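Local coordinates for protein cellulase (Uncultured bacterium, PDB 6XSO) that probably cleaves internal beta-1,4 linkages of cellulose and related plant cell-wall glycans such as xylan, as a broad-specificity endoglucanase of glycoside hydrolase subfamily GH5_4, at residues D43-H54 with P82-D90; A127-A138 with M176-C184. All blocks are in the same frame, centred on the assembly; numbering follows the deposited sequence.

How the interactions relate
Both contacts join loops that leave the C-terminal ends of strands in the eight-stranded parallel beta/alpha barrel. Interaction 1 pairs the loop after strand 31-34, which includes helix 51-55, with the loop after strand 78-81; interaction 2 does the same for the loops after strands 116-119 and 168-171. They follow one another along the chain, the first closing before the second opens, and their centres lie about 19 Å apart. The two meet directly: Ala-44 CB packs on Ala-131 O at 3.6 Å, and Tyr-86 OH on Phe-132 CD2 at 3.7 Å. Four successive loops therefore form a continuous rim on the barrel end that carries the active site in this family.

Interaction 1: residues D43-H54 with P82-D90; sequences DATKTWTTTVQH and PVTWYQEMD. With NA (sodium ion), chain D.
Glu-88 and His-54 form the straightest polar contact between 43-54 and 82-90: His-54 ND1 donates to Glu-88 OE2 over 2.7 Å at 172°. The donor meets the anti lone pair of OE2, and the oxygen lies in the imidazole plane, with ring and carboxylate nearly coplanar. His-54 carries CG anti to the backbone N (chi1 176°), which also brings CE1 to 3.2 Å from Thr-84 O at the ring edge. Beside this pair, Gln-87 spreads its amide over the backbone of Asp-43. Its OE1 accepts from Asp-43 N at 2.9 Å, while NE2 donates to Asp-43 O at 2.8 Å from well above that carbonyl plane; Lys-46 N reaches the same oxygen from the opposite face, closing a type I turn.

Trp-48 lies beside both groups, its CD1 and NE1 nearest to them, with Glu-88 OE2 3.4 Å from CD1. Water 1 links its NE1 to Gln-87 OE1 and sits over the centre of the His-54 ring. Further out, Leu-39 O receives His-54 NE2, Asn-96 binds Glu-88 OE1, and Trp-99 stacks on the imidazole. A sodium ion is held by Trp-48 O at 2.3 Å and five waters, of which water 4 also donates to Glu-88 OE1. With both ring nitrogens donating, His-54 is probably protonated, and its positive charge would be balanced by the Glu-88 carboxylate.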
# COMPACT_ATOMS: atom_id res chain seq x y z
N ASP A 43 7.66 -16.17 -6.64
CA ASP A 43 7.93 -17.54 -6.25
C ASP A 43 9.44 -17.70 -6.22
O ASP A 43 10.08 -17.78 -7.27
CB ASP A 43 7.30 -18.51 -7.23
CG ASP A 43 7.51 -19.96 -6.85
OD1 ASP A 43 8.37 -20.25 -5.99
OD2 ASP A 43 6.81 -20.82 -7.43
N ALA A 44 10.02 -17.73 -5.01
CA ALA A 44 11.48 -17.74 -4.90
C ALA A 44 12.12 -18.98 -5.50
O ALA A 44 13.34 -18.98 -5.74
CB ALA A 44 11.89 -17.60 -3.43
N THR A 45 11.34 -20.04 -5.74
CA THR A 45 11.89 -21.27 -6.31
C THR A 45 12.00 -21.21 -7.83
O THR A 45 12.51 -22.16 -8.43
CB THR A 45 11.02 -22.49 -5.96
OG1 THR A 45 9.79 -22.46 -6.70
CG2 THR A 45 10.74 -22.53 -4.47
N LYS A 46 11.52 -20.13 -8.44
CA LYS A 46 11.50 -19.98 -9.88
C LYS A 46 12.36 -18.79 -10.29
O LYS A 46 12.65 -17.90 -9.48
CB LYS A 46 10.08 -19.74 -10.42
CG LYS A 46 9.03 -20.70 -9.91
CD LYS A 46 8.82 -21.87 -10.85
CE LYS A 46 7.44 -22.49 -10.62
NZ LYS A 46 7.51 -23.97 -10.49
N THR A 47 12.75 -18.81 -11.56
CA THR A 47 13.38 -17.69 -12.25
C THR A 47 12.50 -17.38 -13.45
O THR A 47 12.07 -18.30 -14.15
CB THR A 47 14.79 -18.08 -12.70
OG1 THR A 47 15.59 -18.38 -11.54
CG2 THR A 47 15.46 -16.97 -13.49
N TRP A 48 12.21 -16.10 -13.67
CA TRP A 48 11.35 -15.71 -14.77
C TRP A 48 12.15 -15.38 -16.03
O TRP A 48 13.27 -14.88 -15.96
CB TRP A 48 10.57 -14.45 -14.40
CG TRP A 48 9.79 -14.46 -13.12
CD1 TRP A 48 9.74 -13.45 -12.21
CD2 TRP A 48 8.96 -15.51 -12.62
NE1 TRP A 48 8.89 -13.79 -11.18
CE2 TRP A 48 8.42 -15.06 -11.39
CE3 TRP A 48 8.63 -16.79 -13.07
CZ2 TRP A 48 7.56 -15.84 -10.62
CZ3 TRP A 48 7.76 -17.56 -12.30
CH2 TRP A 48 7.24 -17.08 -11.10
N THR A 49 11.54 -15.66 -17.18
CA THR A 49 12.04 -15.18 -18.46
C THR A 49 11.05 -14.29 -19.22
O THR A 49 11.43 -13.74 -20.26
CB THR A 49 12.43 -16.36 -19.38
OG1 THR A 49 11.30 -17.22 -19.58
CG2 THR A 49 13.58 -17.14 -18.78
N THR A 50 9.80 -14.17 -18.75
CA THR A 50 8.84 -13.25 -19.33
C THR A 50 8.10 -12.51 -18.22
O THR A 50 8.00 -13.00 -17.09
CB THR A 50 7.77 -13.95 -20.18
OG1 THR A 50 6.86 -14.64 -19.31
CG2 THR A 50 8.40 -14.95 -21.14
N THR A 51 7.55 -11.34 -18.55
CA THR A 51 6.76 -10.63 -17.55
C THR A 51 5.49 -11.40 -17.22
O THR A 51 4.97 -11.29 -16.10
CB THR A 51 6.39 -9.21 -17.99
OG1 THR A 51 5.47 -9.25 -19.08
CG2 THR A 51 7.58 -8.42 -18.39
N VAL A 52 4.96 -12.17 -18.17
CA VAL A 52 3.70 -12.88 -17.95
C VAL A 52 3.86 -13.91 -16.85
O VAL A 52 2.95 -14.11 -16.03
CB VAL A 52 3.24 -13.51 -19.27
CG1 VAL A 52 2.05 -14.43 -19.06
CG2 VAL A 52 2.91 -12.42 -20.28
N GLN A 53 5.00 -14.60 -16.83
CA GLN A 53 5.23 -15.62 -15.81
C GLN A 53 5.12 -15.02 -14.42
O GLN A 53 4.53 -15.62 -13.52
CB GLN A 53 6.61 -16.23 -16.00
CG GLN A 53 6.74 -17.13 -17.20
CD GLN A 53 8.17 -17.48 -17.50
OE1 GLN A 53 9.09 -17.01 -16.83
NE2 GLN A 53 8.37 -18.30 -18.52
N HIS A 54 5.68 -13.83 -14.23
CA HIS A 54 5.62 -13.14 -12.95
C HIS A 54 4.20 -12.70 -12.64
O HIS A 54 3.66 -13.02 -11.57
CB HIS A 54 6.60 -11.97 -13.05
CG HIS A 54 6.63 -11.04 -11.87
ND1 HIS A 54 7.71 -10.23 -11.63
CD2 HIS A 54 5.73 -10.76 -10.90
CE1 HIS A 54 7.49 -9.50 -10.56
NE2 HIS A 54 6.29 -9.79 -10.10
N PRO A 82 0.41 -3.04 -6.15
CA PRO A 82 1.60 -3.58 -5.48
C PRO A 82 2.54 -4.23 -6.48
O PRO A 82 2.12 -4.93 -7.40
CB PRO A 82 1.04 -4.64 -4.52
CG PRO A 82 -0.41 -4.53 -4.58
CD PRO A 82 -0.82 -3.75 -5.77
N VAL A 83 3.84 -4.02 -6.28
CA VAL A 83 4.85 -4.58 -7.16
C VAL A 83 5.95 -5.20 -6.32
O VAL A 83 6.46 -4.56 -5.39
CB VAL A 83 5.48 -3.51 -8.10
CG1 VAL A 83 6.46 -4.15 -9.06
CG2 VAL A 83 4.44 -2.78 -8.89
N THR A 84 6.36 -6.42 -6.67
CA THR A 84 7.49 -7.11 -6.06
C THR A 84 8.64 -7.13 -7.06
O THR A 84 8.47 -7.57 -8.20
CB THR A 84 7.11 -8.52 -5.62
OG1 THR A 84 6.06 -8.43 -4.63
CG2 THR A 84 8.33 -9.27 -5.05
N TRP A 85 9.82 -6.68 -6.62
CA TRP A 85 10.89 -6.37 -7.54
C TRP A 85 12.05 -7.36 -7.56
O TRP A 85 12.78 -7.39 -8.56
CB TRP A 85 11.45 -4.96 -7.26
CG TRP A 85 10.41 -3.88 -7.36
CD1 TRP A 85 9.60 -3.45 -6.35
CD2 TRP A 85 10.06 -3.11 -8.52
NE1 TRP A 85 8.75 -2.47 -6.82
CE2 TRP A 85 9.02 -2.23 -8.14
CE3 TRP A 85 10.53 -3.07 -9.84
CZ2 TRP A 85 8.46 -1.32 -9.01
CZ3 TRP A 85 9.94 -2.17 -10.72
CH2 TRP A 85 8.91 -1.32 -10.30
N TYR A 86 12.23 -8.18 -6.52
CA TYR A 86 13.50 -8.87 -6.35
C TYR A 86 13.77 -9.91 -7.43
O TYR A 86 14.94 -10.20 -7.72
CB TYR A 86 13.60 -9.51 -4.95
CG TYR A 86 12.78 -10.78 -4.72
CD1 TYR A 86 13.34 -12.04 -4.89
CD2 TYR A 86 11.46 -10.71 -4.29
CE1 TYR A 86 12.60 -13.19 -4.67
CE2 TYR A 86 10.71 -11.85 -4.07
CZ TYR A 86 11.30 -13.09 -4.26
OH TYR A 86 10.57 -14.24 -4.04
N GLN A 87 12.73 -10.49 -8.03
CA GLN A 87 12.92 -11.43 -9.13
C GLN A 87 13.11 -10.73 -10.46
O GLN A 87 13.18 -11.39 -11.50
CB GLN A 87 11.77 -12.43 -9.21
CG GLN A 87 11.50 -13.12 -7.87
CD GLN A 87 10.68 -14.39 -8.01
OE1 GLN A 87 9.45 -14.35 -7.91
NE2 GLN A 87 11.35 -15.51 -8.26
N GLU A 88 13.18 -9.39 -10.44
CA GLU A 88 13.35 -8.57 -11.63
C GLU A 88 14.60 -7.70 -11.54
O GLU A 88 14.76 -6.79 -12.36
CB GLU A 88 12.09 -7.72 -11.86
CG GLU A 88 10.79 -8.51 -12.01
CD GLU A 88 10.74 -9.41 -13.26
OE1 GLU A 88 11.58 -9.28 -14.18
OE2 GLU A 88 9.84 -10.27 -13.32
N MET A 89 15.49 -7.99 -10.60
CA MET A 89 16.69 -7.22 -10.34
C MET A 89 17.91 -8.10 -10.55
O MET A 89 17.91 -9.27 -10.15
CB MET A 89 16.70 -6.73 -8.89
CG MET A 89 15.64 -5.70 -8.58
SD MET A 89 15.30 -5.44 -6.83
CE MET A 89 16.85 -4.73 -6.29
N ASP A 90 18.94 -7.55 -11.17
CA ASP A 90 20.19 -8.27 -11.38
C ASP A 90 21.07 -8.16 -10.13
O ASP A 90 20.66 -7.63 -9.10
CB ASP A 90 20.83 -7.84 -12.70
CG ASP A 90 21.52 -6.48 -12.63
OD1 ASP A 90 21.56 -5.85 -11.55
OD2 ASP A 90 22.04 -6.04 -13.69
NA NA D . 14.18 -12.79 -16.13
O HOH W 1 8.24 -12.06 -8.79
O HOH W 2 13.72 -14.20 -11.93
O HOH W 3 9.91 -11.22 -15.83
O HOH W 4 13.17 -11.56 -14.45
O HOH W 5 15.53 -13.44 -18.04
O HOH W 6 15.63 -13.47 -14.24
O HOH W 7 15.30 -10.92 -16.68
O HOH W 8 12.21 -12.17 -17.31

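Interaction 2: residues A127-A138 with M176-C184; sequences ADKDAFKSWIKA and MLDKLNSWC
Asn-181 meets Ala-127 and Asp-128 with its amide, and can be followed outward from CB, which points toward 127-138. CG lies anti to the carbonyl carbon (chi1 -59°), 3.6 Å from Asp-128 N. At the tip, OD1 accepts from that nitrogen at 3.0 Å and 163°, although the donor stands well above the amide carbonyl plane; the same oxygen touches Ala-127 CA at 3.3 Å. ND2 makes a weak bond to Asp-128 OD2 at 3.4 Å, the amide and carboxylate planes standing 81° apart. The other carboxylate oxygen, Asp-128 OD1, takes a salt bridge from Lys-137 NZ at 2.7 Å and a bond from Ser-134 N, which ties the start of 127-138 to its later residues.

A second anchor lies at Ala-138, whose N donates to Leu-177 O at 2.7 Å. Met-176 runs alongside, its SD against the Lys-137 and Ala-138 backbone and its CE 3.7 Å from Ile-136 CG2. These side chains continue into the helical layer: Met-176 and Ile-136 both rest on Tyr-209 of helix 196-219, and Ile-136 also touches Tyr-150 of helix 140-161. The contact thus bridges the loops after strands 116-119 and 168-171, its Ala-138 end lying just before helix 140-161.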
# COMPACT_ATOMS: atom_id res chain seq x y z
N ALA A 127 7.07 -11.62 5.82
CA ALA A 127 7.44 -12.76 6.66
C ALA A 127 8.13 -13.85 5.85
O ALA A 127 7.61 -14.31 4.82
CB ALA A 127 6.18 -13.32 7.31
N ASP A 128 9.29 -14.27 6.32
CA ASP A 128 9.98 -15.41 5.73
C ASP A 128 9.11 -16.65 5.79
O ASP A 128 8.42 -16.89 6.79
CB ASP A 128 11.25 -15.73 6.50
CG ASP A 128 12.21 -14.57 6.58
OD1 ASP A 128 12.23 -13.73 5.65
OD2 ASP A 128 12.95 -14.53 7.59
N LYS A 129 9.18 -17.47 4.75
CA LYS A 129 8.41 -18.71 4.72
C LYS A 129 9.02 -19.64 3.69
O LYS A 129 9.02 -19.31 2.50
CB LYS A 129 6.95 -18.41 4.38
CG LYS A 129 6.04 -19.61 4.19
CD LYS A 129 5.99 -20.49 5.42
CE LYS A 129 4.71 -21.32 5.44
NZ LYS A 129 4.25 -21.69 4.07
N ASP A 130 9.53 -20.79 4.14
CA ASP A 130 10.09 -21.82 3.27
C ASP A 130 11.19 -21.20 2.43
O ASP A 130 12.15 -20.65 3.02
CB ASP A 130 8.94 -22.48 2.51
CG ASP A 130 7.96 -23.17 3.43
OD1 ASP A 130 8.41 -23.77 4.43
OD2 ASP A 130 6.74 -23.12 3.14
N ALA A 131 11.13 -21.25 1.10
CA ALA A 131 12.19 -20.72 0.26
C ALA A 131 12.19 -19.20 0.19
O ALA A 131 13.18 -18.61 -0.28
CB ALA A 131 12.06 -21.28 -1.16
N PHE A 132 11.14 -18.54 0.67
CA PHE A 132 11.03 -17.09 0.61
C PHE A 132 11.67 -16.48 1.85
O PHE A 132 11.31 -16.82 2.98
CB PHE A 132 9.57 -16.68 0.51
CG PHE A 132 9.36 -15.20 0.62
CD1 PHE A 132 8.95 -14.64 1.82
CD2 PHE A 132 9.58 -14.37 -0.46
CE1 PHE A 132 8.76 -13.28 1.93
CE2 PHE A 132 9.38 -13.01 -0.37
CZ PHE A 132 8.97 -12.46 0.83
N LYS A 133 12.64 -15.58 1.63
CA LYS A 133 13.21 -14.78 2.70
C LYS A 133 13.25 -13.34 2.20
O LYS A 133 13.97 -13.04 1.25
CB LYS A 133 14.62 -15.23 3.11
CG LYS A 133 14.95 -14.74 4.52
CD LYS A 133 16.37 -15.00 4.99
CE LYS A 133 16.44 -14.91 6.51
NZ LYS A 133 17.81 -14.70 7.05
N SER A 134 12.47 -12.46 2.82
CA SER A 134 12.40 -11.09 2.35
C SER A 134 13.74 -10.39 2.56
O SER A 134 14.43 -10.63 3.57
CB SER A 134 11.31 -10.33 3.10
OG SER A 134 11.54 -10.37 4.49
N TRP A 135 14.12 -9.53 1.62
CA TRP A 135 15.43 -8.89 1.70
C TRP A 135 15.40 -7.55 2.42
O TRP A 135 16.45 -7.11 2.92
CB TRP A 135 16.10 -8.77 0.33
CG TRP A 135 15.49 -7.85 -0.68
CD1 TRP A 135 14.46 -8.13 -1.52
CD2 TRP A 135 15.90 -6.51 -0.99
NE1 TRP A 135 14.18 -7.05 -2.32
CE2 TRP A 135 15.08 -6.05 -2.03
CE3 TRP A 135 16.90 -5.67 -0.49
CZ2 TRP A 135 15.20 -4.78 -2.57
CZ3 TRP A 135 17.02 -4.40 -1.03
CH2 TRP A 135 16.18 -3.97 -2.07
N ILE A 136 14.24 -6.89 2.49
CA ILE A 136 14.09 -5.62 3.20
C ILE A 136 13.50 -5.96 4.57
O ILE A 136 12.35 -6.40 4.65
CB ILE A 136 13.20 -4.63 2.44
CG1 ILE A 136 13.77 -4.37 1.05
CG2 ILE A 136 13.07 -3.33 3.24
CD1 ILE A 136 12.86 -3.53 0.18
N LYS A 137 14.28 -5.79 5.63
CA LYS A 137 13.83 -6.11 6.97
C LYS A 137 14.00 -4.92 7.91
O LYS A 137 14.95 -4.14 7.78
CB LYS A 137 14.58 -7.30 7.55
CG LYS A 137 14.47 -8.57 6.71
CD LYS A 137 14.92 -9.77 7.51
CE LYS A 137 14.79 -11.08 6.76
NZ LYS A 137 13.39 -11.36 6.36
N ALA A 138 13.09 -4.83 8.88
CA ALA A 138 13.14 -3.81 9.93
C ALA A 138 14.15 -4.27 10.97
O ALA A 138 13.81 -4.77 12.04
CB ALA A 138 11.76 -3.58 10.52
N MET A 176 7.08 -4.31 6.37
CA MET A 176 8.45 -4.62 6.77
C MET A 176 8.44 -5.12 8.21
O MET A 176 7.91 -4.45 9.11
CB MET A 176 9.33 -3.38 6.66
CG MET A 176 10.80 -3.73 6.62
SD MET A 176 11.94 -2.36 6.83
CE MET A 176 11.35 -1.15 5.65
N LEU A 177 9.06 -6.27 8.44
CA LEU A 177 9.09 -6.94 9.74
C LEU A 177 10.53 -7.07 10.22
O LEU A 177 11.48 -6.97 9.44
CB LEU A 177 8.47 -8.34 9.65
CG LEU A 177 7.13 -8.47 8.93
CD1 LEU A 177 6.63 -9.91 8.94
CD2 LEU A 177 6.09 -7.54 9.52
N ASP A 178 10.67 -7.30 11.53
CA ASP A 178 11.97 -7.57 12.12
C ASP A 178 12.45 -8.96 11.70
O ASP A 178 11.78 -9.67 10.94
CB ASP A 178 11.91 -7.37 13.64
CG ASP A 178 11.00 -8.37 14.34
OD1 ASP A 178 10.72 -9.44 13.77
OD2 ASP A 178 10.58 -8.08 15.48
N LYS A 179 13.64 -9.34 12.16
CA LYS A 179 14.20 -10.61 11.74
C LYS A 179 13.47 -11.80 12.34
O LYS A 179 13.75 -12.93 11.93
CB LYS A 179 15.69 -10.69 12.07
CG LYS A 179 16.05 -10.88 13.51
CD LYS A 179 17.56 -10.89 13.71
CE LYS A 179 17.91 -10.91 15.17
NZ LYS A 179 19.40 -10.91 15.36
N LEU A 180 12.59 -11.56 13.31
CA LEU A 180 11.74 -12.59 13.90
C LEU A 180 10.39 -12.66 13.22
O LEU A 180 9.55 -13.47 13.64
CB LEU A 180 11.52 -12.28 15.38
CG LEU A 180 12.78 -11.95 16.18
CD1 LEU A 180 12.39 -11.48 17.58
CD2 LEU A 180 13.73 -13.12 16.26
N ASN A 181 10.17 -11.84 12.19
CA ASN A 181 8.91 -11.80 11.46
C ASN A 181 7.75 -11.44 12.38
O ASN A 181 6.65 -11.97 12.25
CB ASN A 181 8.69 -13.10 10.71
CG ASN A 181 9.81 -13.39 9.74
OD1 ASN A 181 10.00 -12.65 8.77
ND2 ASN A 181 10.61 -14.42 10.02
N SER A 182 8.00 -10.49 13.29
CA SER A 182 6.98 -10.12 14.26
C SER A 182 5.88 -9.29 13.63
O SER A 182 6.14 -8.24 13.03
CB SER A 182 7.60 -9.27 15.37
OG SER A 182 8.60 -9.95 16.10
N TRP A 183 4.63 -9.72 13.80
CA TRP A 183 3.48 -8.88 13.52
C TRP A 183 3.16 -8.02 14.74
O TRP A 183 3.73 -8.19 15.82
CB TRP A 183 2.27 -9.75 13.07
CG TRP A 183 2.57 -10.45 11.78
CD1 TRP A 183 2.89 -11.77 11.61
CD2 TRP A 183 2.63 -9.85 10.48
NE1 TRP A 183 3.15 -12.03 10.29
CE2 TRP A 183 2.98 -10.87 9.57
CE3 TRP A 183 2.37 -8.57 9.99
CZ2 TRP A 183 3.11 -10.64 8.20
CZ3 TRP A 183 2.51 -8.33 8.63
CH2 TRP A 183 2.87 -9.36 7.75
N CYS A 184 2.22 -7.08 14.55
CA CYS A 184 1.61 -6.29 15.62
C CYS A 184 2.52 -5.15 16.09
O CYS A 184 2.12 -3.99 16.08
CB CYS A 184 1.18 -7.15 16.82
SG CYS A 184 0.11 -8.52 16.39
O HOH W 9 14.80 -13.25 9.42
O HOH W 10 10.38 -7.73 6.19
O HOH W 11 11.31 -10.04 8.01